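Local coordinates for C. albicans actin interacting protein Aip5 (Candida albicans SC5314, PDB 6M4C), which interacts with actin and probably promotes actin nucleation together with the polarisome complex during filamentous growth, at residues Gln10-Phe15 against Ala33-Asn38; Arg27-Ala32 against Phe42-Leu47; Asp74-Gly77 against Glu81-Asp84. All coordinates share one frame; numbering follows the deposited sequence.

Contact 1 (Gln10-Phe15 against Ala33-Asn38); sequences QPVYIF and AILQGN
Leu35 meets Val12 and Ile14 through a single methyl group. Its CD1 lies 3.9 Å from Ile14 CG1 and 4.0 Å from Ile14 CD1, so the end of the isoleucine chain lies alongside it. The two side chains pass each other in opposite directions. Val12 adds a looser touch: its CG1, placed anti to the backbone N (chi1 173°), is the branch that reaches Leu35 CD1, at 4.2 Å. All three residues are buried. Phe42 touches all three side chains, and Val69 of strand 68-71 packs on Val12 and Leu35.

The other side of the helix is looser. Ala33, Gln36 and Gly37 are exposed and do not meet residues Gln10-Phe15. Gln36 packs instead on Thr49 of the second subunit. Asn38 folds back on the helix. Its ND2 donates to Ile34 O at 2.9 Å, with an N-H...O angle of 154°, and the donor is tilted 16° from the carbonyl plane.

Helix 22-36 packs on the first strand of a beta-alpha-beta unit in a thioredoxin-clan fold. No hydrogen bond crosses between the segments. Apolar packing therefore joins them, while the polar bond of Asn38 stays within its own segment.

Contact 2 (Arg27-Ala32 against Phe42-Leu47); sequences RSNNLA and FEYRDL
Apolar packing joins Ala32 to Phe42. The methyl CB of Ala32 meets the far end of the ring obliquely, 3.8 Å from Phe42 CE2. Phe42 holds CG between its backbone N and carbonyl carbon (chi1 74°), which directs the ring to the helix. Ala32 CB also lies 3.7 Å from Tyr44 OH.

The aromatic pair on the strand side comes next. Phe42 presents an edge to one face of Tyr44. Its CE1 sits 3.6 Å above the tyrosine plane, displaced toward the rim. Ser28 CB approaches the Tyr44 ring at its edge, 4.1 Å from CE1.

One polar link crosses the contact. Tyr44 OH donates a weak hydrogen bond of 3.2 Å to Ser28 O. That carbonyl also accepts the helical bond from Ala32 N, so it has two donors. Ser28 OG bonds instead to Val24 O and Thr16 OG1. Asn29 ND2 bonds to Leu18 O of the second subunit.

The segments of helix 22-36 and strand 43-46 run nearly antiparallel, at 153°, with their axes 11.5 Å apart. They are the last two elements of a beta-alpha-beta unit. Strand 43-46 lies at an edge of the sheet within this chain and pairs in parallel with strand 12-16. Ile14 of that strand touches both Phe42 and Tyr44, while Leu18 of the second subunit packs on Ser28 and Tyr44.

Contact 3 (Asp74-Gly77 against Glu81-Asp84); sequences DYIG and EIED
Tyr75 carries CG anti to its backbone N (chi1 180°), and this brings the hydroxyl end of the ring to Glu81. Glu81 has CG anti to its carbonyl carbon (chi1 -77°) and then an extended chain, which reaches back from the helix to the strand. The two side chains cross at about a right angle.

Tyr75 OH donates a hydrogen bond of 2.7 Å to Glu81 OE2. The acceptor lies at the ring edge, in its plane. The ring and carboxylate planes are 43° apart. The place of OE2 is less sure than the rest, so this bond length should be read with caution. Lys64 NZ forms a long, weak ion pair with the same oxygen. The other oxygen, OE1, lies beside the backbone, 3.8 Å from Gly77 CA.

Gly77 is buried between the tyrosine and the helix. Its N lies 3.6 Å above one face of the Tyr75 ring, offset toward the rim. On the helix side, Glu81 CB is 4.0 Å from Gly77 CA. Ile82 CG1 comes within 3.9 Å of Gly77 C.

Ile76 and Ile82 provide the apolar part. Ile76 CG2 meets Ile82 CD1 at 4.0 Å. Ile76 and Gly77 both face Val69, which makes a classic beta bulge on strand 74-78. Ile82 also touches Val69, while the Tyr75 ring meets that of Trp57.

Helix 79-87 follows strand 74-78 directly, and Asn78 OD1 accepts from Glu81 N at the junction. The chemistry implies a partly buried strand-to-helix turn: apolar contacts and a close glycine backbone join its two arms, and a tyrosine-carboxylate bond probably adds a polar tie.

In the fold
Contacts 1 and 2 lie 8 Å apart between centres and share helix 22-36. They join it to neighbouring parallel strands, 12-16 and 43-46, and their segments alternate along the chain. Backbone pairing of Ile14 with Arg45 and of Val12 with Glu43 links them directly. Contact 3 comes later in sequence. It lies about 11 Å from contact 1 and 12 Å from contact 2, centre to centre. Its strand 74-78 is at the other edge of the same four-stranded mixed sheet. Leu31 packs on Ile82, and Ile34 on Glu83, so helices 22-36 and 79-87 also touch. Together the contacts span both edges of a compact thioredoxin-clan domain.

Contact 1 (Gln10-Phe15 against Ala33-Asn38)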
loop_
_atom_site.group_PDB
_atom_site.type_symbol
_atom_site.label_atom_id
_atom_site.label_comp_id
_atom_site.label_asym_id
_atom_site.label_seq_id
_atom_site.Cartn_x
_atom_site.Cartn_y
_atom_site.Cartn_z
ATOM N N GLN A 10 -14.014 -0.535 -9.380
ATOM C CA GLN A 10 -12.663 -0.819 -9.822
ATOM C C GLN A 10 -11.655 -0.340 -8.788
ATOM O O GLN A 10 -11.887 0.657 -8.117
ATOM C CB GLN A 10 -12.446 -0.203 -11.195
ATOM C CG GLN A 10 -12.501 -1.232 -12.301
ATOM C CD GLN A 10 -12.075 -0.565 -13.582
ATOM O OE1 GLN A 10 -11.877 0.647 -13.644
ATOM N NE2 GLN A 10 -11.906 -1.367 -14.615
ATOM N N PRO A 11 -10.520 -1.053 -8.618
ATOM C CA PRO A 11 -9.537 -0.726 -7.589
ATOM C C PRO A 11 -9.029 0.701 -7.695
ATOM O O PRO A 11 -8.538 1.102 -8.740
ATOM C CB PRO A 11 -8.370 -1.662 -7.937
ATOM C CG PRO A 11 -9.047 -2.863 -8.528
ATOM C CD PRO A 11 -10.159 -2.265 -9.363
ATOM N N VAL A 12 -9.134 1.463 -6.610
ATOM C CA VAL A 12 -8.529 2.786 -6.592
ATOM C C VAL A 12 -7.188 2.733 -5.858
ATOM O O VAL A 12 -7.082 2.155 -4.790
ATOM C CB VAL A 12 -9.476 3.844 -6.005
ATOM C CG1 VAL A 12 -8.758 5.175 -5.839
ATOM C CG2 VAL A 12 -10.765 3.988 -6.817
ATOM N N TYR A 13 -6.145 3.311 -6.453
ATOM C CA TYR A 13 -4.834 3.242 -5.842
ATOM C C TYR A 13 -4.305 4.650 -5.706
ATOM O O TYR A 13 -4.583 5.491 -6.561
ATOM C CB TYR A 13 -3.818 2.504 -6.713
ATOM C CG TYR A 13 -4.210 1.099 -7.087
ATOM C CD1 TYR A 13 -4.189 0.076 -6.160
ATOM C CD2 TYR A 13 -4.622 0.795 -8.370
ATOM C CE1 TYR A 13 -4.560 -1.214 -6.499
ATOM C CE2 TYR A 13 -5.014 -0.486 -8.719
ATOM C CZ TYR A 13 -4.980 -1.497 -7.783
ATOM O OH TYR A 13 -5.381 -2.757 -8.130
ATOM N N ILE A 14 -3.580 4.868 -4.606
ATOM C CA ILE A 14 -2.615 5.941 -4.514
ATOM C C ILE A 14 -1.242 5.400 -4.904
ATOM O O ILE A 14 -0.685 4.536 -4.224
ATOM C CB ILE A 14 -2.602 6.553 -3.114
ATOM C CG1 ILE A 14 -3.952 7.197 -2.810
ATOM C CG2 ILE A 14 -1.480 7.559 -3.017
ATOM C CD1 ILE A 14 -3.945 8.116 -1.622
ATOM N N PHE A 15 -0.719 5.919 -6.027
ATOM C CA PHE A 15 0.637 5.630 -6.450
ATOM C C PHE A 15 1.543 6.566 -5.667
ATOM O O PHE A 15 1.203 7.738 -5.493
ATOM C CB PHE A 15 0.762 5.767 -7.969
ATOM C CG PHE A 15 0.341 4.555 -8.768
ATOM C CD1 PHE A 15 -0.670 3.708 -8.329
ATOM C CD2 PHE A 15 0.975 4.243 -9.956
ATOM C CE1 PHE A 15 -1.065 2.607 -9.081
ATOM C CE2 PHE A 15 0.586 3.134 -10.702
ATOM C CZ PHE A 15 -0.436 2.320 -10.275
ATOM N N ALA A 33 -6.473 11.620 2.876
ATOM C CA ALA A 33 -7.487 12.329 3.645
ATOM C C ALA A 33 -8.640 12.726 2.724
ATOM O O ALA A 33 -9.810 12.527 3.048
ATOM C CB ALA A 33 -6.852 13.526 4.299
ATOM N N ILE A 34 -8.301 13.261 1.546
ATOM C CA ILE A 34 -9.328 13.597 0.580
ATOM C C ILE A 34 -10.093 12.338 0.183
ATOM O O ILE A 34 -11.300 12.394 -0.023
ATOM C CB ILE A 34 -8.718 14.240 -0.671
ATOM C CG1 ILE A 34 -8.098 15.608 -0.393
ATOM C CG2 ILE A 34 -9.775 14.291 -1.766
ATOM C CD1 ILE A 34 -7.588 16.307 -1.630
ATOM N N LEU A 35 -9.378 11.227 -0.028
ATOM C CA LEU A 35 -10.055 10.068 -0.580
ATOM C C LEU A 35 -11.023 9.528 0.463
ATOM O O LEU A 35 -12.148 9.128 0.132
ATOM C CB LEU A 35 -9.051 9.014 -1.063
ATOM C CG LEU A 35 -8.372 9.294 -2.413
ATOM C CD1 LEU A 35 -7.721 8.038 -2.962
ATOM C CD2 LEU A 35 -9.346 9.843 -3.456
ATOM N N GLN A 36 -10.563 9.587 1.720
ATOM C CA GLN A 36 -11.246 8.967 2.840
ATOM C C GLN A 36 -12.416 9.867 3.206
ATOM O O GLN A 36 -13.527 9.384 3.377
ATOM C CB GLN A 36 -10.272 8.696 3.984
ATOM C CG GLN A 36 -10.906 8.027 5.190
ATOM C CD GLN A 36 -9.975 8.062 6.378
ATOM O OE1 GLN A 36 -8.775 8.299 6.250
ATOM N NE2 GLN A 36 -10.530 7.839 7.560
ATOM N N GLY A 37 -12.160 11.179 3.203
ATOM C CA GLY A 37 -13.188 12.211 3.252
ATOM C C GLY A 37 -14.347 12.083 2.249
ATOM O O GLY A 37 -15.398 12.691 2.444
ATOM N N ASN A 38 -14.179 11.295 1.184
ATOM C CA ASN A 38 -15.123 11.302 0.087
ATOM C C ASN A 38 -15.684 9.905 -0.102
ATOM O O ASN A 38 -16.271 9.612 -1.149
ATOM C CB ASN A 38 -14.468 11.692 -1.236
ATOM C CG ASN A 38 -14.504 13.179 -1.516
ATOM O OD1 ASN A 38 -15.370 13.670 -2.253
ATOM N ND2 ASN A 38 -13.546 13.894 -0.947
#

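Contact 2 (Arg27-Ala32 against Phe42-Leu47)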
loop_
_atom_site.group_PDB
_atom_site.type_symbol
_atom_site.label_atom_id
_atom_site.label_comp_id
_atom_site.label_asym_id
_atom_site.label_seq_id
_atom_site.Cartn_x
_atom_site.Cartn_y
_atom_site.Cartn_z
ATOM N N ARG A 27 2.401 14.549 1.230
ATOM C CA ARG A 27 1.455 14.742 0.143
ATOM C C ARG A 27 0.579 13.499 0.022
ATOM O O ARG A 27 -0.567 13.584 -0.419
ATOM C CB ARG A 27 2.200 15.064 -1.164
ATOM N N SER A 28 1.126 12.351 0.438
ATOM C CA SER A 28 0.389 11.103 0.379
ATOM C C SER A 28 -0.654 11.052 1.491
ATOM O O SER A 28 -1.720 10.474 1.311
ATOM C CB SER A 28 1.305 9.925 0.416
ATOM O OG SER A 28 2.322 10.108 -0.552
ATOM N N ASN A 29 -0.365 11.671 2.640
ATOM C CA ASN A 29 -1.368 11.672 3.688
ATOM C C ASN A 29 -2.563 12.516 3.271
ATOM O O ASN A 29 -3.702 12.055 3.349
ATOM C CB ASN A 29 -0.787 12.049 5.040
ATOM C CG ASN A 29 0.134 10.965 5.547
ATOM O OD1 ASN A 29 -0.169 9.780 5.452
ATOM N ND2 ASN A 29 1.273 11.368 6.069
ATOM N N ASN A 30 -2.259 13.722 2.780
ATOM C CA ASN A 30 -3.211 14.710 2.302
ATOM C C ASN A 30 -4.123 14.112 1.245
ATOM O O ASN A 30 -5.336 14.320 1.265
ATOM C CB ASN A 30 -2.480 15.900 1.696
ATOM C CG ASN A 30 -1.734 16.693 2.743
ATOM O OD1 ASN A 30 -1.988 16.546 3.938
ATOM N ND2 ASN A 30 -0.814 17.537 2.304
ATOM N N LEU A 31 -3.522 13.360 0.326
ATOM C CA LEU A 31 -4.293 12.705 -0.720
ATOM C C LEU A 31 -5.222 11.626 -0.142
ATOM O O LEU A 31 -6.343 11.447 -0.626
ATOM C CB LEU A 31 -3.317 12.154 -1.767
ATOM C CG LEU A 31 -3.919 11.741 -3.105
ATOM C CD1 LEU A 31 -4.552 12.923 -3.823
ATOM C CD2 LEU A 31 -2.835 11.134 -3.978
ATOM N N ALA A 32 -4.757 10.902 0.889
ATOM C CA ALA A 32 -5.564 9.850 1.484
ATOM C C ALA A 32 -6.737 10.479 2.228
ATOM O O ALA A 32 -7.847 9.948 2.207
ATOM C CB ALA A 32 -4.728 9.001 2.397
ATOM N N PHE A 42 -9.203 2.791 -0.922
ATOM C CA PHE A 42 -8.001 2.761 -1.749
ATOM C C PHE A 42 -6.861 1.919 -1.151
ATOM O O PHE A 42 -6.747 1.765 0.058
ATOM C CB PHE A 42 -7.550 4.199 -1.996
ATOM C CG PHE A 42 -6.907 4.852 -0.806
ATOM C CD1 PHE A 42 -5.549 4.722 -0.583
ATOM C CD2 PHE A 42 -7.652 5.606 0.085
ATOM C CE1 PHE A 42 -4.942 5.350 0.499
ATOM C CE2 PHE A 42 -7.045 6.213 1.180
ATOM C CZ PHE A 42 -5.691 6.076 1.393
ATOM N N GLU A 43 -5.997 1.370 -2.014
ATOM C CA GLU A 43 -4.764 0.723 -1.590
ATOM C C GLU A 43 -3.596 1.526 -2.151
ATOM O O GLU A 43 -3.706 2.051 -3.256
ATOM C CB GLU A 43 -4.640 -0.700 -2.139
ATOM C CG GLU A 43 -5.634 -1.724 -1.626
ATOM C CD GLU A 43 -5.573 -3.068 -2.347
ATOM O OE1 GLU A 43 -4.457 -3.471 -2.744
ATOM O OE2 GLU A 43 -6.635 -3.721 -2.510
ATOM N N TYR A 44 -2.491 1.603 -1.390
ATOM C CA TYR A 44 -1.238 2.199 -1.835
ATOM C C TYR A 44 -0.466 1.238 -2.747
ATOM O O TYR A 44 -0.611 0.016 -2.656
ATOM C CB TYR A 44 -0.357 2.526 -0.637
ATOM C CG TYR A 44 -0.677 3.811 0.075
ATOM C CD1 TYR A 44 -0.253 5.024 -0.433
ATOM C CD2 TYR A 44 -1.343 3.818 1.289
ATOM C CE1 TYR A 44 -0.499 6.215 0.230
ATOM C CE2 TYR A 44 -1.627 5.002 1.956
ATOM C CZ TYR A 44 -1.187 6.207 1.430
ATOM O OH TYR A 44 -1.408 7.396 2.071
ATOM N N ARG A 45 0.314 1.813 -3.677
ATOM C CA ARG A 45 1.246 1.079 -4.530
ATOM C C ARG A 45 2.576 1.815 -4.452
ATOM O O ARG A 45 2.586 3.046 -4.571
ATOM C CB ARG A 45 0.771 1.022 -5.987
ATOM C CG ARG A 45 -0.479 0.187 -6.211
ATOM C CD ARG A 45 -0.121 -1.253 -6.459
ATOM N NE ARG A 45 -1.183 -1.817 -7.267
ATOM C CZ ARG A 45 -1.284 -1.660 -8.583
ATOM N NH1 ARG A 45 -0.349 -0.993 -9.236
ATOM N NH2 ARG A 45 -2.296 -2.194 -9.246
ATOM N N ASP A 46 3.659 1.065 -4.177
ATOM C CA ASP A 46 5.000 1.617 -4.063
ATOM C C ASP A 46 5.715 1.445 -5.401
ATOM O O ASP A 46 5.662 0.382 -6.012
ATOM C CB ASP A 46 5.772 0.942 -2.934
ATOM C CG ASP A 46 6.991 1.692 -2.410
ATOM O OD1 ASP A 46 6.899 2.929 -2.210
ATOM O OD2 ASP A 46 8.017 1.012 -2.144
ATOM N N LEU A 47 6.389 2.504 -5.855
ATOM C CA LEU A 47 7.057 2.466 -7.146
ATOM C C LEU A 47 8.507 2.025 -6.960
ATOM O O LEU A 47 9.309 2.094 -7.887
ATOM C CB LEU A 47 6.965 3.858 -7.784
ATOM C CG LEU A 47 5.885 4.021 -8.848
ATOM C CD1 LEU A 47 4.520 3.641 -8.292
ATOM C CD2 LEU A 47 5.880 5.435 -9.391
#

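Contact 3 (Asp74-Gly77 against Glu81-Asp84)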
loop_
_atom_site.group_PDB
_atom_site.type_symbol
_atom_site.label_atom_id
_atom_site.label_comp_id
_atom_site.label_asym_id
_atom_site.label_seq_id
_atom_site.Cartn_x
_atom_site.Cartn_y
_atom_site.Cartn_z
ATOM N N ASP A 74 -5.793 2.818 -15.042
ATOM C CA ASP A 74 -5.937 4.118 -15.700
ATOM C C ASP A 74 -5.628 5.310 -14.787
ATOM O O ASP A 74 -6.489 5.762 -14.041
ATOM C CB ASP A 74 -7.358 4.311 -16.259
ATOM C CG ASP A 74 -7.822 3.265 -17.258
ATOM O OD1 ASP A 74 -7.636 3.493 -18.483
ATOM O OD2 ASP A 74 -8.379 2.242 -16.811
ATOM N N TYR A 75 -4.431 5.896 -14.903
ATOM C CA TYR A 75 -4.127 7.198 -14.307
ATOM C C TYR A 75 -5.356 8.117 -14.317
ATOM O O TYR A 75 -6.210 8.025 -15.205
ATOM C CB TYR A 75 -2.965 7.855 -15.055
ATOM C CG TYR A 75 -2.550 9.206 -14.542
ATOM C CD1 TYR A 75 -3.204 10.363 -14.943
ATOM C CD2 TYR A 75 -1.503 9.329 -13.637
ATOM C CE1 TYR A 75 -2.799 11.611 -14.488
ATOM C CE2 TYR A 75 -1.090 10.567 -13.167
ATOM C CZ TYR A 75 -1.736 11.715 -13.598
ATOM O OH TYR A 75 -1.355 12.929 -13.084
ATOM N N ILE A 76 -5.420 9.020 -13.327
ATOM C CA ILE A 76 -6.582 9.857 -13.059
ATOM C C ILE A 76 -6.044 11.246 -12.800
ATOM O O ILE A 76 -6.392 12.227 -13.460
ATOM C CB ILE A 76 -7.343 9.357 -11.810
ATOM C CG1 ILE A 76 -7.967 7.978 -12.011
ATOM C CG2 ILE A 76 -8.337 10.358 -11.237
ATOM C CD1 ILE A 76 -9.073 7.942 -13.023
ATOM N N GLY A 77 -5.168 11.302 -11.811
ATOM C CA GLY A 77 -4.713 12.602 -11.371
ATOM C C GLY A 77 -3.593 12.425 -10.372
ATOM O O GLY A 77 -3.337 11.322 -9.906
ATOM N N GLU A 81 -3.573 17.789 -9.217
ATOM C CA GLU A 81 -4.787 17.640 -9.990
ATOM C C GLU A 81 -5.962 17.290 -9.078
ATOM O O GLU A 81 -6.975 17.979 -9.131
ATOM C CB GLU A 81 -4.569 16.557 -11.037
ATOM C CG GLU A 81 -3.740 17.022 -12.216
ATOM C CD GLU A 81 -3.432 15.906 -13.198
ATOM O OE1 GLU A 81 -4.362 15.414 -13.885
ATOM O OE2 GLU A 81 -2.274 15.502 -13.238
ATOM N N ILE A 82 -5.817 16.216 -8.273
ATOM C CA ILE A 82 -6.820 15.739 -7.324
ATOM C C ILE A 82 -7.246 16.849 -6.360
ATOM O O ILE A 82 -8.448 17.080 -6.206
ATOM C CB ILE A 82 -6.387 14.464 -6.576
ATOM C CG1 ILE A 82 -6.170 13.298 -7.546
ATOM C CG2 ILE A 82 -7.430 14.103 -5.531
ATOM C CD1 ILE A 82 -7.403 12.906 -8.355
ATOM N N GLU A 83 -6.262 17.526 -5.738
ATOM C CA GLU A 83 -6.501 18.718 -4.934
ATOM C C GLU A 83 -7.389 19.678 -5.719
ATOM O O GLU A 83 -8.346 20.192 -5.160
ATOM C CB GLU A 83 -5.217 19.426 -4.485
ATOM N N ASP A 84 -7.096 19.877 -7.017
ATOM C CA ASP A 84 -7.905 20.750 -7.864
ATOM C C ASP A 84 -9.325 20.182 -7.968
ATOM O O ASP A 84 -10.253 20.785 -7.438
ATOM C CB ASP A 84 -7.197 21.163 -9.170
ATOM C CG ASP A 84 -5.924 21.995 -8.980
ATOM O OD1 ASP A 84 -5.674 22.449 -7.826
ATOM O OD2 ASP A 84 -5.173 22.183 -9.985
#